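Local structure of RNA 2',3'-cyclic phosphodiesterase (Deinococcus radiodurans, 5H7E) at residues Gly81-Glu86 against Val91-Thr96; Thr64-Asp69 against Ala105-Ala110; Gly31-Val36 against Gly87-Trp92; Arg7-Leu12 against Pro166-Gln171. The protein belongs to the LigT-like phosphoesterases of the 2H clan and has a curved antiparallel sheet flanked by helices. All blocks are in the same frame, centred on the assembly; numbering follows the deposited sequence.

In the fold
The four contacts sample both lobes of a curled antiparallel sheet. Contacts 1 and 3 share Val-91 and Trp-92, with centres about 9 Å apart: contact 1 is a hairpin, and contact 3 packs a tryptophan against its loop end. Contacts 2 and 4 lie about 17 Å apart between centres and meet where Leu-108 packs on Tyr-10, joining the helix layer to the sheet. Contacts 1 and 4, whose centres are about 21 Å apart, fall on opposite sides of the chain's centre. Each has aromatic rings beside the histidine of a His-x-Thr sequence, of the His-x-Thr/Ser kind that marks 2H proteins: His-127 at contact 1 and His-42 at contact 4.

Contact 1. Residues Gly81-Glu86 against Val91-Thr96; sequences GYFPNE and VWFVKT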
# COMPACT_ATOMS: atom_id res chain seq x y z
N GLY A 81 -5.91 -13.79 -0.26
CA GLY A 81 -7.31 -13.59 -0.61
C GLY A 81 -7.44 -12.89 -1.95
O GLY A 81 -6.44 -12.59 -2.61
N TYR A 82 -8.70 -12.65 -2.37
CA TYR A 82 -8.99 -12.05 -3.68
C TYR A 82 -9.88 -10.81 -3.58
O TYR A 82 -10.75 -10.73 -2.72
CB TYR A 82 -9.70 -13.06 -4.60
CG TYR A 82 -8.87 -14.29 -4.83
CD1 TYR A 82 -8.98 -15.39 -3.98
CD2 TYR A 82 -7.95 -14.35 -5.88
CE1 TYR A 82 -8.22 -16.53 -4.17
CE2 TYR A 82 -7.18 -15.49 -6.09
CZ TYR A 82 -7.33 -16.58 -5.23
OH TYR A 82 -6.57 -17.71 -5.41
N PHE A 83 -9.67 -9.87 -4.50
CA PHE A 83 -10.67 -8.81 -4.79
C PHE A 83 -11.15 -9.00 -6.22
O PHE A 83 -10.36 -9.27 -7.11
CB PHE A 83 -10.11 -7.39 -4.65
CG PHE A 83 -9.69 -6.98 -3.24
CD1 PHE A 83 -10.54 -7.16 -2.14
CD2 PHE A 83 -8.44 -6.38 -3.02
CE1 PHE A 83 -10.15 -6.77 -0.85
CE2 PHE A 83 -8.03 -6.00 -1.74
CZ PHE A 83 -8.89 -6.19 -0.65
N PRO A 84 -12.47 -8.85 -6.47
CA PRO A 84 -13.49 -8.60 -5.47
C PRO A 84 -13.86 -9.91 -4.80
O PRO A 84 -13.50 -10.99 -5.28
CB PRO A 84 -14.64 -8.01 -6.30
CG PRO A 84 -14.56 -8.75 -7.62
CD PRO A 84 -13.03 -8.96 -7.83
N ASN A 85 -14.55 -9.81 -3.67
CA ASN A 85 -15.08 -11.01 -3.04
C ASN A 85 -15.93 -11.83 -4.01
O ASN A 85 -15.88 -13.07 -3.99
CB ASN A 85 -15.90 -10.61 -1.81
CG ASN A 85 -15.86 -11.64 -0.73
OD1 ASN A 85 -14.81 -11.85 -0.11
ND2 ASN A 85 -16.99 -12.29 -0.50
N GLU A 86 -16.42 -11.13 -5.02
CA GLU A 86 -17.31 -11.64 -6.05
C GLU A 86 -16.63 -12.72 -6.87
O GLU A 86 -15.44 -12.97 -6.74
CB GLU A 86 -17.75 -10.51 -6.95
N VAL A 91 -7.78 -9.28 -8.40
CA VAL A 91 -6.59 -9.09 -7.58
C VAL A 91 -6.33 -10.24 -6.61
O VAL A 91 -7.25 -10.74 -5.99
CB VAL A 91 -6.74 -7.82 -6.70
CG1 VAL A 91 -5.49 -7.57 -5.89
CG2 VAL A 91 -7.10 -6.59 -7.51
N TRP A 92 -5.07 -10.66 -6.49
CA TRP A 92 -4.66 -11.66 -5.52
C TRP A 92 -3.76 -10.91 -4.55
O TRP A 92 -2.89 -10.19 -4.98
CB TRP A 92 -3.86 -12.75 -6.21
CG TRP A 92 -3.51 -13.93 -5.36
CD1 TRP A 92 -4.34 -14.60 -4.52
CD2 TRP A 92 -2.25 -14.60 -5.29
NE1 TRP A 92 -3.68 -15.63 -3.93
CE2 TRP A 92 -2.39 -15.66 -4.39
CE3 TRP A 92 -1.02 -14.40 -5.91
CZ2 TRP A 92 -1.35 -16.51 -4.09
CZ3 TRP A 92 0.01 -15.25 -5.61
CH2 TRP A 92 -0.16 -16.29 -4.71
N PHE A 93 -3.98 -11.06 -3.26
CA PHE A 93 -3.20 -10.30 -2.30
C PHE A 93 -2.91 -11.15 -1.07
O PHE A 93 -3.47 -12.24 -0.89
CB PHE A 93 -3.97 -9.01 -1.83
CG PHE A 93 -5.30 -9.32 -1.16
CD1 PHE A 93 -5.32 -9.69 0.17
CD2 PHE A 93 -6.49 -9.18 -1.85
CE1 PHE A 93 -6.53 -9.98 0.81
CE2 PHE A 93 -7.70 -9.50 -1.22
CZ PHE A 93 -7.69 -9.89 0.10
N VAL A 94 -1.96 -10.69 -0.26
CA VAL A 94 -1.73 -11.24 1.09
C VAL A 94 -2.19 -10.21 2.11
O VAL A 94 -1.88 -9.02 1.98
CB VAL A 94 -0.28 -11.66 1.32
CG1 VAL A 94 0.74 -10.50 1.08
CG2 VAL A 94 -0.08 -12.24 2.72
N LYS A 95 -2.98 -10.66 3.09
CA LYS A 95 -3.43 -9.77 4.16
C LYS A 95 -2.27 -9.44 5.09
O LYS A 95 -1.42 -10.29 5.37
CB LYS A 95 -4.54 -10.46 4.93
CG LYS A 95 -5.00 -9.68 6.16
CD LYS A 95 -6.18 -10.48 6.81
CE LYS A 95 -6.75 -9.80 8.01
NZ LYS A 95 -5.66 -9.42 8.92
N THR A 96 -2.24 -8.19 5.60
CA THR A 96 -1.24 -7.78 6.58
C THR A 96 -1.98 -7.24 7.79
O THR A 96 -3.07 -6.68 7.65
CB THR A 96 -0.30 -6.70 6.07
OG1 THR A 96 -1.10 -5.61 5.56
CG2 THR A 96 0.52 -7.21 4.88
O HOH W 1 -4.76 -17.91 -2.48
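Phe-83 O sits at the end of a beta hairpin and faces two backbone N-H groups: Val-91 N, in the carbonyl plane at 2.9 Å, and Arg-90 N, a probable second donor. That doubling is a classic beta bulge, where the connecting loop enters strand 91-97. Phe-83 N returns a bond to Val-91 O, and Gly-81 and Phe-93 form the next hydrogen-bonded pair.

Phe-83, Val-91 and Phe-93 share one face of the sheet. The chi1 of Phe-93 (60°) sets its ring between its own backbone N and carbonyl carbon and turns it over the neighbouring strand. There it covers Gly-81, whose CA makes a CH-pi contact 4.1 Å from the ring centroid. Its CE2 also stands 3.4 Å above the plane of the Phe-83 ring, over the centre, although the two planes are oblique at 31°. His-127 meets both phenyl rings.

On the other face, the non-hydrogen-bonded pair Tyr-82 and Trp-92 bring their rings nearly parallel but slid apart, with Tyr-82 CE2 3.4 Å from Trp-92 CD1. A water lies in the indole plane and accepts from Trp-92 NE1 at 2.9 Å; its link to Tyr-82 OH is weak.

Contact 2. Residues Thr64-Asp69 against Ala105-Ala110; sequences TRLTQD and AENLRA. With SO4 (sulfate ion), chain F.
A single leucine carries almost the whole contact: Leu-66 pushes its CD1 methyl against the backbone of the opposite helix, 3.5 Å from Leu-108 CA, which is tighter than usual for two carbons. The motif is plain helix-helix packing, in which helix 56-67 meets helix 101-114 in the layer that covers one face of the sheet. No hydrogen bond crosses between the segments, and the contact between them is apolar and van der Waals in kind.

In the Leu-66 side chain CD1 is anti to CA (chi2 -179°), which extends that branch toward the other helix. CD1 lies beside the peptide that links Asn-107 to Leu-108, 3.8 Å from Asn-107 C, and also touches the Leu-108 side chain, with Leu-66 CD1 3.9 Å from Leu-108 CD1. The second branch, Leu-66 CD2, reaches Asn-107 CB at 4.2 Å, and CD1 comes equally near that atom. Asn-107 ND2 donates to Glu-103 O within its own helix. Leu-108 also packs on Leu-45 of strand 42-48, connecting this helix to the sheet.

At the other flank of helix 56-67, a sulfate ion, probably from the crystallisation liquor, is hydrogen-bonded to Arg-177 NE and Arg-175 N. Thr-64 OG1 lies 3.0 Å from sulfate O2, but its one proton may go instead to Lys-60 O.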
# COMPACT_ATOMS: atom_id res chain seq x y z
N THR A 64 4.00 13.78 8.70
CA THR A 64 4.86 13.94 9.87
C THR A 64 4.04 13.95 11.15
O THR A 64 4.41 13.30 12.13
CB THR A 64 5.66 15.25 9.70
OG1 THR A 64 6.54 15.10 8.59
CG2 THR A 64 6.47 15.54 10.94
N ARG A 65 2.92 14.67 11.17
CA ARG A 65 2.15 14.80 12.41
C ARG A 65 1.56 13.46 12.83
O ARG A 65 1.53 13.14 14.02
CB ARG A 65 1.04 15.83 12.22
CG ARG A 65 0.24 16.15 13.45
CD ARG A 65 -0.97 17.03 13.10
NE ARG A 65 -2.19 16.22 13.08
CZ ARG A 65 -3.08 16.20 12.09
NH1 ARG A 65 -2.90 16.96 11.03
NH2 ARG A 65 -4.15 15.42 12.18
N LEU A 66 1.09 12.67 11.86
CA LEU A 66 0.40 11.42 12.22
C LEU A 66 1.38 10.34 12.68
O LEU A 66 0.98 9.40 13.37
CB LEU A 66 -0.43 10.88 11.05
CG LEU A 66 -1.66 11.78 10.78
CD1 LEU A 66 -2.57 11.30 9.63
CD2 LEU A 66 -2.50 12.06 12.04
N THR A 67 2.65 10.42 12.29
CA THR A 67 3.61 9.40 12.63
C THR A 67 4.46 9.78 13.82
O THR A 67 5.22 8.94 14.31
CB THR A 67 4.57 9.11 11.45
OG1 THR A 67 5.19 10.35 11.04
CG2 THR A 67 3.81 8.51 10.26
N GLN A 68 4.35 11.00 14.31
CA GLN A 68 5.29 11.47 15.31
C GLN A 68 5.21 10.65 16.60
O GLN A 68 6.23 10.43 17.26
CB GLN A 68 5.03 12.95 15.59
CG GLN A 68 6.11 13.60 16.41
CD GLN A 68 7.48 13.66 15.71
OE1 GLN A 68 7.62 13.42 14.50
NE2 GLN A 68 8.51 14.00 16.49
N ASP A 69 4.01 10.18 16.99
CA ASP A 69 3.81 9.57 18.30
C ASP A 69 3.55 8.07 18.24
O ASP A 69 3.33 7.45 19.29
CB ASP A 69 2.65 10.27 19.02
CG ASP A 69 3.00 11.67 19.48
OD1 ASP A 69 4.19 12.05 19.52
OD2 ASP A 69 2.08 12.38 19.85
N ALA A 105 -4.37 4.49 9.06
CA ALA A 105 -5.02 4.72 7.77
C ALA A 105 -6.26 5.58 7.90
O ALA A 105 -6.49 6.46 7.06
CB ALA A 105 -5.37 3.38 7.13
N GLU A 106 -7.08 5.34 8.94
CA GLU A 106 -8.30 6.13 9.05
C GLU A 106 -7.99 7.58 9.41
O GLU A 106 -8.69 8.49 8.93
CB GLU A 106 -9.26 5.51 10.07
CG GLU A 106 -9.68 4.09 9.66
CD GLU A 106 -10.55 4.04 8.39
OE1 GLU A 106 -10.81 2.91 7.91
OE2 GLU A 106 -10.98 5.09 7.87
N ASN A 107 -6.99 7.82 10.29
CA ASN A 107 -6.60 9.21 10.61
C ASN A 107 -6.04 9.90 9.38
O ASN A 107 -6.29 11.10 9.17
CB ASN A 107 -5.54 9.24 11.71
CG ASN A 107 -6.12 9.13 13.12
OD1 ASN A 107 -5.99 10.04 13.91
ND2 ASN A 107 -6.72 8.01 13.43
N LEU A 108 -5.26 9.17 8.58
CA LEU A 108 -4.69 9.74 7.36
C LEU A 108 -5.80 10.14 6.40
O LEU A 108 -5.83 11.26 5.87
CB LEU A 108 -3.75 8.67 6.77
CG LEU A 108 -3.01 9.08 5.56
CD1 LEU A 108 -1.96 10.18 5.96
CD2 LEU A 108 -2.32 7.83 5.01
N ARG A 109 -6.75 9.22 6.17
CA ARG A 109 -7.84 9.51 5.24
C ARG A 109 -8.66 10.68 5.73
O ARG A 109 -9.09 11.53 4.93
CB ARG A 109 -8.71 8.24 5.07
CG ARG A 109 -7.95 7.17 4.32
CD ARG A 109 -8.71 5.85 4.43
NE ARG A 109 -8.05 4.82 3.65
CZ ARG A 109 -8.69 3.83 3.03
NH1 ARG A 109 -10.03 3.72 3.16
NH2 ARG A 109 -7.98 2.97 2.29
N ALA A 110 -8.91 10.75 7.04
CA ALA A 110 -9.64 11.89 7.56
C ALA A 110 -8.85 13.18 7.37
O ALA A 110 -9.44 14.24 7.10
CB ALA A 110 -9.97 11.68 9.05
S SO4 F . 9.63 13.06 9.80
O1 SO4 F . 10.00 14.16 8.89
O2 SO4 F . 8.21 12.86 9.58
O3 SO4 F . 9.84 13.45 11.20
O4 SO4 F . 10.48 11.88 9.53

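Contact 3. Residues Gly31-Val36 against Gly87-Trp92; sequences GNWRAV and GSPRVW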
# COMPACT_ATOMS: atom_id res chain seq x y z
N GLY A 31 -1.59 -18.49 -16.38
CA GLY A 31 -2.65 -17.87 -17.15
C GLY A 31 -2.55 -16.36 -17.20
O GLY A 31 -1.46 -15.79 -17.31
N ASN A 32 -3.69 -15.68 -17.12
CA ASN A 32 -3.72 -14.24 -17.32
C ASN A 32 -3.24 -13.46 -16.11
O ASN A 32 -3.27 -12.22 -16.16
CB ASN A 32 -5.12 -13.75 -17.67
CG ASN A 32 -5.53 -14.09 -19.12
OD1 ASN A 32 -4.69 -14.16 -20.00
ND2 ASN A 32 -6.82 -14.31 -19.33
N TRP A 33 -2.85 -14.13 -15.02
CA TRP A 33 -2.32 -13.41 -13.87
C TRP A 33 -1.01 -12.71 -14.22
O TRP A 33 -0.12 -13.30 -14.85
CB TRP A 33 -2.09 -14.35 -12.69
CG TRP A 33 -3.32 -14.79 -11.95
CD1 TRP A 33 -3.81 -16.07 -11.87
CD2 TRP A 33 -4.16 -13.99 -11.10
NE1 TRP A 33 -4.92 -16.10 -11.06
CE2 TRP A 33 -5.17 -14.85 -10.58
CE3 TRP A 33 -4.21 -12.64 -10.77
CZ2 TRP A 33 -6.18 -14.39 -9.73
CZ3 TRP A 33 -5.19 -12.18 -9.89
CH2 TRP A 33 -6.19 -13.07 -9.40
N ARG A 34 -0.88 -11.47 -13.76
CA ARG A 34 0.29 -10.62 -13.96
C ARG A 34 0.86 -10.31 -12.58
O ARG A 34 0.21 -9.61 -11.79
CB ARG A 34 -0.07 -9.32 -14.66
CG ARG A 34 -0.57 -9.49 -16.13
CD ARG A 34 -1.11 -8.14 -16.67
NE ARG A 34 -2.49 -7.82 -16.23
CZ ARG A 34 -2.85 -6.76 -15.50
NH1 ARG A 34 -4.13 -6.59 -15.19
NH2 ARG A 34 -1.95 -5.87 -15.07
N ALA A 35 2.06 -10.82 -12.31
CA ALA A 35 2.66 -10.65 -11.00
C ALA A 35 3.14 -9.23 -10.77
O ALA A 35 3.67 -8.58 -11.67
CB ALA A 35 3.83 -11.62 -10.83
N VAL A 36 2.96 -8.75 -9.55
CA VAL A 36 3.49 -7.45 -9.12
C VAL A 36 4.99 -7.61 -8.89
O VAL A 36 5.42 -8.58 -8.27
CB VAL A 36 2.79 -6.99 -7.85
CG1 VAL A 36 3.45 -5.76 -7.23
CG2 VAL A 36 1.28 -6.71 -8.15
N GLY A 87 -17.39 -13.39 -7.72
CA GLY A 87 -16.89 -14.53 -8.45
C GLY A 87 -15.65 -14.40 -9.31
O GLY A 87 -14.82 -15.31 -9.27
N SER A 88 -15.48 -13.32 -10.07
CA SER A 88 -14.27 -13.23 -10.88
C SER A 88 -13.24 -12.35 -10.18
O SER A 88 -13.40 -11.16 -10.06
CB SER A 88 -14.56 -12.67 -12.26
OG SER A 88 -13.41 -12.75 -13.08
N PRO A 89 -12.16 -12.97 -9.77
CA PRO A 89 -11.10 -12.23 -9.09
C PRO A 89 -10.27 -11.38 -10.03
O PRO A 89 -9.87 -11.83 -11.09
CB PRO A 89 -10.24 -13.32 -8.46
CG PRO A 89 -10.56 -14.55 -9.22
CD PRO A 89 -11.99 -14.42 -9.61
N ARG A 90 -10.01 -10.15 -9.64
CA ARG A 90 -9.15 -9.27 -10.41
C ARG A 90 -7.80 -9.06 -9.71
O ARG A 90 -6.83 -8.69 -10.34
CB ARG A 90 -9.83 -7.92 -10.62
CG ARG A 90 -11.13 -7.99 -11.40
CD ARG A 90 -10.90 -8.53 -12.80
NE ARG A 90 -10.04 -7.64 -13.57
CZ ARG A 90 -10.45 -6.50 -14.11
NH1 ARG A 90 -11.70 -6.11 -13.97
NH2 ARG A 90 -9.60 -5.75 -14.78
N VAL A 91 -7.78 -9.28 -8.40
CA VAL A 91 -6.59 -9.09 -7.58
C VAL A 91 -6.33 -10.24 -6.61
O VAL A 91 -7.25 -10.74 -5.99
CB VAL A 91 -6.74 -7.82 -6.70
CG1 VAL A 91 -5.49 -7.57 -5.89
CG2 VAL A 91 -7.10 -6.59 -7.51
N TRP A 92 -5.07 -10.66 -6.49
CA TRP A 92 -4.66 -11.66 -5.52
C TRP A 92 -3.76 -10.91 -4.55
O TRP A 92 -2.89 -10.19 -4.98
CB TRP A 92 -3.86 -12.75 -6.21
CG TRP A 92 -3.51 -13.93 -5.36
CD1 TRP A 92 -4.34 -14.60 -4.52
CD2 TRP A 92 -2.25 -14.60 -5.29
NE1 TRP A 92 -3.68 -15.63 -3.93
CE2 TRP A 92 -2.39 -15.66 -4.39
CE3 TRP A 92 -1.02 -14.40 -5.91
CZ2 TRP A 92 -1.35 -16.51 -4.09
CZ3 TRP A 92 0.01 -15.25 -5.61
CH2 TRP A 92 -0.16 -16.29 -4.71
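The benzo end of the Trp-33 indole makes the apolar contact, entering the bend where the chain turns into strand 91-97 and meeting Pro-89 and Trp-92 there. Trp-33 CH2 lies 4.2 Å from Pro-89 CB, while Trp-33 CZ3 is 4.0 Å from Trp-92 CB, so the outer end of the ring touches both side chains near their CB atoms. The two tryptophans cross at about a right angle, and Trp-92 turns its own indole away from Trp-33 toward Tyr-82. Tyr-82 packs on Trp-33 as well, its CE2 close to CZ2 of the indole.

The same end of the ring also lies against main chain. Trp-33 CZ3 stands 3.7 Å from Trp-92 N and 3.9 Å from Arg-90 O, and Trp-33 CH2 is 4.0 Å from Val-91 C. These approaches are oblique, and no hydrogen bond joins the two segments.

Polar and charged groups are tied through residues outside the pair. Lys-133 makes a cation-pi contact with Trp-33 while its NZ donates to Pro-89 O, and its own carbonyl O accepts from Arg-90 NE. One residue thus bridges the two segments. Trp-33 NE1 has a weak hydrogen bond to Pro-138 O.

Trp-33 also rests on Ala-131 of strand 127-132. Beside the bulge that opens strand 91-97, the arrangement joins the approaches to two strands of the antiparallel sheet, 34-35 and 91-97, that both pair with strand 127-132.

Contact 4. Residues Arg7-Leu12 against Pro166-Gln171; sequences RLFYAL and PIYEVQ
The ring of Phe-9 drives its edge into one face of the Tyr-168 ring, a T-shaped pair with planes at 79° and centroids 5.0 Å apart. Phe-9 CZ stands 3.6 Å above the tyrosine plane, displaced toward the rim, and Phe-9 CE1 lies 3.6 Å from Tyr-168 CD1. Tyr-168 CG lies in the plane of the Phe-9 ring, at its edge. Tyr-157 stacks with Phe-9, and the ring of His-42 meets both Phe-9 and Tyr-168.

The setting is the antiparallel sheet of the 2H fold: strands 6-13 and 167-175 both pair with strand 148-160 and are therefore next-but-one neighbours. With no backbone bond between them, they meet through side chains that span the intervening strand. With chi1 at 58°, CG of Phe-9 is tucked over its own main chain, flanked by N and C, and the ring points to Tyr-168.

His-42 opens a His-Val-Thr sequence of the kind that marks this family, so the aromatic pair borders one of the two signature motifs. A glycerol, probably from the crystallisation liquor, has its nearest atom about 3 Å from the Tyr-168 side chain.

Leu-8 contributes a looser apolar contact. It packs on Val-56 and Leu-59 of helix 56-67, and its CD2 methyl approaches the aliphatic part of Gln-171, 4.3 Å from CG. The amide of Gln-171 folds back along its own strand, where NE2 gives a weak but nearly straight hydrogen bond (167°) to Glu-169 O at 3.3 Å.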
# COMPACT_ATOMS: atom_id res chain seq x y z
N ARG A 7 -0.35 11.82 -9.09
CA ARG A 7 -0.98 10.64 -8.49
C ARG A 7 -0.11 10.24 -7.32
O ARG A 7 1.06 9.87 -7.53
CB ARG A 7 -1.10 9.45 -9.44
CG ARG A 7 -1.83 9.73 -10.72
CD ARG A 7 -1.92 8.47 -11.59
NE ARG A 7 -2.71 8.74 -12.78
CZ ARG A 7 -3.33 7.81 -13.49
NH1 ARG A 7 -3.24 6.53 -13.10
NH2 ARG A 7 -4.03 8.14 -14.56
N LEU A 8 -0.66 10.34 -6.10
CA LEU A 8 0.15 10.10 -4.93
C LEU A 8 -0.50 9.01 -4.11
O LEU A 8 -1.69 8.74 -4.23
CB LEU A 8 0.29 11.33 -4.02
CG LEU A 8 0.86 12.56 -4.74
CD1 LEU A 8 0.90 13.73 -3.73
CD2 LEU A 8 2.27 12.31 -5.27
N PHE A 9 0.31 8.35 -3.26
CA PHE A 9 -0.31 7.45 -2.30
C PHE A 9 0.60 7.31 -1.10
O PHE A 9 1.80 7.50 -1.21
CB PHE A 9 -0.66 6.05 -2.91
CG PHE A 9 0.52 5.31 -3.48
CD1 PHE A 9 0.98 5.58 -4.77
CD2 PHE A 9 1.12 4.29 -2.73
CE1 PHE A 9 2.04 4.86 -5.32
CE2 PHE A 9 2.18 3.57 -3.26
CZ PHE A 9 2.65 3.83 -4.54
N TYR A 10 -0.02 7.09 0.06
CA TYR A 10 0.72 6.81 1.29
C TYR A 10 0.77 5.31 1.47
O TYR A 10 -0.25 4.64 1.26
CB TYR A 10 0.01 7.39 2.48
CG TYR A 10 0.04 8.91 2.66
CD1 TYR A 10 1.06 9.52 3.35
CD2 TYR A 10 -1.00 9.66 2.18
CE1 TYR A 10 1.03 10.95 3.60
CE2 TYR A 10 -1.04 11.03 2.39
CZ TYR A 10 -0.06 11.64 3.12
OH TYR A 10 -0.20 13.01 3.32
N ALA A 11 1.96 4.79 1.75
CA ALA A 11 2.04 3.33 1.88
C ALA A 11 3.18 3.00 2.83
O ALA A 11 4.10 3.79 3.04
CB ALA A 11 2.29 2.67 0.52
N LEU A 12 3.18 1.75 3.31
CA LEU A 12 4.38 1.16 3.92
C LEU A 12 5.17 0.39 2.87
O LEU A 12 4.61 -0.42 2.11
CB LEU A 12 4.00 0.18 5.06
CG LEU A 12 3.01 0.73 6.09
CD1 LEU A 12 2.79 -0.40 7.17
CD2 LEU A 12 3.64 1.93 6.78
N PRO A 166 3.25 1.09 -13.96
CA PRO A 166 3.54 2.26 -13.13
C PRO A 166 4.90 2.12 -12.47
O PRO A 166 5.34 1.02 -12.12
CB PRO A 166 2.40 2.25 -12.10
CG PRO A 166 2.00 0.76 -12.02
CD PRO A 166 2.17 0.24 -13.40
N ILE A 167 5.58 3.25 -12.32
CA ILE A 167 6.79 3.34 -11.50
C ILE A 167 6.51 4.27 -10.32
O ILE A 167 5.84 5.30 -10.48
CB ILE A 167 8.00 3.82 -12.31
CG1 ILE A 167 7.88 5.30 -12.64
CG2 ILE A 167 8.10 3.05 -13.62
CD1 ILE A 167 9.19 5.97 -12.87
N TYR A 168 7.06 3.93 -9.16
CA TYR A 168 6.82 4.66 -7.92
C TYR A 168 8.08 5.42 -7.53
O TYR A 168 9.18 4.87 -7.57
CB TYR A 168 6.37 3.70 -6.82
CG TYR A 168 5.14 2.89 -7.20
CD1 TYR A 168 4.11 3.46 -7.92
CD2 TYR A 168 5.06 1.56 -6.91
CE1 TYR A 168 3.00 2.71 -8.28
CE2 TYR A 168 3.97 0.80 -7.30
CZ TYR A 168 2.94 1.38 -7.95
OH TYR A 168 1.85 0.63 -8.30
N GLU A 169 7.93 6.70 -7.19
CA GLU A 169 9.04 7.53 -6.74
C GLU A 169 8.74 8.01 -5.33
O GLU A 169 7.63 8.52 -5.08
CB GLU A 169 9.24 8.74 -7.64
CG GLU A 169 9.63 8.36 -9.07
CD GLU A 169 9.91 9.58 -9.93
OE1 GLU A 169 9.76 10.71 -9.41
OE2 GLU A 169 10.28 9.40 -11.12
N VAL A 170 9.69 7.83 -4.43
CA VAL A 170 9.52 8.32 -3.06
C VAL A 170 9.50 9.84 -3.07
O VAL A 170 10.45 10.49 -3.55
CB VAL A 170 10.63 7.83 -2.13
CG1 VAL A 170 10.54 8.59 -0.77
CG2 VAL A 170 10.62 6.39 -1.95
N GLN A 171 8.43 10.43 -2.53
CA GLN A 171 8.34 11.87 -2.35
C GLN A 171 8.84 12.31 -0.99
O GLN A 171 9.55 13.32 -0.88
CB GLN A 171 6.91 12.35 -2.50
CG GLN A 171 6.31 12.01 -3.81
CD GLN A 171 7.10 12.61 -4.93
OE1 GLN A 171 6.99 13.80 -5.18
NE2 GLN A 171 7.91 11.80 -5.59